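Local coordinates for Rab5 protein, putative (Plasmodium falciparum, PDB 3CLV) that is a putative Rab5 of the Ras-like small G-protein family, a P-loop guanine-nucleotide-binding fold, and holds guanosine-5'-diphosphate in this structure, at residues I150-N155 with N176-I181. Sequence-based numbering, arbitrary orientation.
Sequences IILVAN and NNLLFI. With GDP (guanosine-5'-diphosphate), chain D.
The phenyl ring of F180 meets L152 and A154 obliquely, with CD1 4.1 Å from L152 CD2 and CE1 4.0 Å from A154 CB. With CG anti to the backbone N (chi1 174°), the ring comes near L152 O, while helix 166-175 adds V169 and Q170 beside it. L178 continues this layer from the loop before the strand: its CD2 meets I150 CG2 at 3.9 Å and its CD1 approaches L152 CB. On the opposite face, I181 CG2 touches two branches of the neighbouring strand, I151 CD1 and V153 CG2, at 3.8 Å each; helix 191-206 packs against I181 and I151 there.

Between these two layers runs a regular parallel pairing of I151, L152 and V153 with L179, F180 and I181, twisted by 20°. I150 O accepts from L179 N, and L152 N reaches L179 O at 2.9 Å along a nearly straight N-H, although it stands above that carbonyl's plane. L152 O then receives I181 N, and A154 N closes the series on I181 O at 2.9 Å. Strand 179-183, one of the sheet's two edge strands, follows helix 166-175 in a beta-alpha-beta crossover, as expected of a Ras-like fold; a Schellman motif with N177 at C' ends that helix.

Beyond the pairing, N155 turns to GDP, its ND2 3.3 Å from N7. T183 OG1 and A185 N hold its OD1, and V18 O takes its ND2, fixing the amide's rotation. Apolar side chains on the two faces probably limit solvent access to the backbone bonds of a strand whose polar end serves the nucleotide pocket.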
# COMPACT_ATOMS: atom_id res chain seq x y z
N ILE A 150 11.42 -5.71 11.44
CA ILE A 150 12.35 -6.10 10.37
C ILE A 150 12.98 -7.45 10.69
O ILE A 150 13.51 -7.66 11.79
CB ILE A 150 13.46 -5.05 10.14
CG1 ILE A 150 12.87 -3.68 9.80
CG2 ILE A 150 14.43 -5.52 9.05
CD1 ILE A 150 13.87 -2.54 10.00
N ILE A 151 12.90 -8.35 9.72
CA ILE A 151 13.60 -9.62 9.76
C ILE A 151 14.60 -9.71 8.61
O ILE A 151 14.25 -9.53 7.42
CB ILE A 151 12.63 -10.83 9.85
CG1 ILE A 151 13.41 -12.15 10.03
CG2 ILE A 151 11.62 -10.88 8.65
CD1 ILE A 151 12.54 -13.22 10.76
N LEU A 152 15.86 -9.94 8.98
CA LEU A 152 16.93 -10.07 8.00
C LEU A 152 17.03 -11.55 7.70
O LEU A 152 17.13 -12.37 8.62
CB LEU A 152 18.24 -9.50 8.56
CG LEU A 152 19.49 -9.65 7.70
CD1 LEU A 152 19.36 -8.78 6.43
CD2 LEU A 152 20.73 -9.22 8.50
N VAL A 153 16.96 -11.90 6.42
CA VAL A 153 16.90 -13.32 6.03
C VAL A 153 18.15 -13.69 5.23
O VAL A 153 18.45 -13.09 4.19
CB VAL A 153 15.61 -13.67 5.21
CG1 VAL A 153 15.65 -15.14 4.68
CG2 VAL A 153 14.35 -13.44 6.04
N ALA A 154 18.89 -14.67 5.76
CA ALA A 154 20.05 -15.23 5.07
C ALA A 154 19.59 -16.43 4.27
O ALA A 154 19.49 -17.55 4.80
CB ALA A 154 21.13 -15.62 6.09
N ASN A 155 19.27 -16.21 3.00
CA ASN A 155 18.78 -17.29 2.15
C ASN A 155 19.90 -18.06 1.42
O ASN A 155 21.01 -17.54 1.24
CB ASN A 155 17.71 -16.78 1.17
CG ASN A 155 16.91 -17.90 0.50
OD1 ASN A 155 16.42 -18.82 1.16
ND2 ASN A 155 16.74 -17.79 -0.82
N ASN A 176 21.41 -3.72 15.25
CA ASN A 176 20.36 -2.95 14.64
C ASN A 176 19.00 -3.39 15.09
O ASN A 176 18.00 -2.89 14.59
CB ASN A 176 20.51 -2.95 13.12
CG ASN A 176 21.71 -2.15 12.68
OD1 ASN A 176 21.60 -0.96 12.41
ND2 ASN A 176 22.88 -2.79 12.67
N ASN A 177 18.97 -4.31 16.06
CA ASN A 177 17.71 -4.74 16.69
C ASN A 177 16.74 -5.33 15.67
O ASN A 177 15.57 -4.96 15.61
CB ASN A 177 17.07 -3.57 17.45
CG ASN A 177 18.04 -2.90 18.41
OD1 ASN A 177 18.54 -1.82 18.13
ND2 ASN A 177 18.34 -3.57 19.53
N LEU A 178 17.27 -6.25 14.87
CA LEU A 178 16.50 -6.94 13.84
C LEU A 178 16.31 -8.37 14.31
O LEU A 178 17.16 -8.92 15.05
CB LEU A 178 17.30 -6.97 12.53
CG LEU A 178 17.99 -5.70 12.04
CD1 LEU A 178 18.76 -5.97 10.76
CD2 LEU A 178 16.99 -4.57 11.84
N LEU A 179 15.19 -8.97 13.90
CA LEU A 179 15.07 -10.42 13.84
C LEU A 179 16.02 -10.95 12.75
O LEU A 179 16.36 -10.25 11.79
CB LEU A 179 13.61 -10.84 13.54
CG LEU A 179 12.55 -10.40 14.56
CD1 LEU A 179 11.15 -10.79 14.08
CD2 LEU A 179 12.84 -11.03 15.92
N PHE A 180 16.50 -12.17 12.96
CA PHE A 180 17.41 -12.81 12.00
C PHE A 180 17.07 -14.30 11.84
O PHE A 180 16.77 -14.99 12.81
CB PHE A 180 18.88 -12.60 12.41
CG PHE A 180 19.87 -13.35 11.56
CD1 PHE A 180 20.25 -12.85 10.31
CD2 PHE A 180 20.42 -14.55 11.99
CE1 PHE A 180 21.17 -13.55 9.50
CE2 PHE A 180 21.34 -15.27 11.19
CZ PHE A 180 21.72 -14.76 9.95
N ILE A 181 17.11 -14.80 10.60
CA ILE A 181 16.88 -16.21 10.35
C ILE A 181 17.69 -16.67 9.12
O ILE A 181 17.95 -15.89 8.20
CB ILE A 181 15.35 -16.52 10.24
CG1 ILE A 181 15.08 -18.04 10.24
CG2 ILE A 181 14.70 -15.76 9.04
CD1 ILE A 181 13.71 -18.41 10.71
PB GDP D . 14.39 -13.12 -6.57
O1B GDP D . 12.89 -13.20 -6.58
O2B GDP D . 14.90 -12.33 -7.75
O3B GDP D . 14.93 -12.50 -5.31
O3A GDP D . 15.04 -14.60 -6.63
PA GDP D . 14.36 -15.92 -7.29
O1A GDP D . 13.96 -15.64 -8.73
O2A GDP D . 13.29 -16.53 -6.44
O5' GDP D . 15.63 -16.92 -7.32
C5' GDP D . 16.81 -16.64 -8.08
C4' GDP D . 17.54 -17.96 -8.32
O4' GDP D . 18.04 -18.48 -7.09
C3' GDP D . 16.69 -19.07 -8.93
O3' GDP D . 17.57 -19.78 -9.81
C2' GDP D . 16.32 -19.98 -7.76
O2' GDP D . 16.10 -21.35 -8.11
C1' GDP D . 17.56 -19.82 -6.89
N9 GDP D . 17.25 -19.96 -5.46
C8 GDP D . 16.31 -19.27 -4.77
N7 GDP D . 16.32 -19.64 -3.48
C5 GDP D . 17.29 -20.57 -3.33
C6 GDP D . 17.83 -21.38 -2.22
O6 GDP D . 17.35 -21.26 -1.06
N1 GDP D . 18.85 -22.24 -2.49
C2 GDP D . 19.39 -22.38 -3.73
N2 GDP D . 20.41 -23.26 -3.91
N3 GDP D . 18.93 -21.68 -4.82
C4 GDP D . 17.90 -20.78 -4.66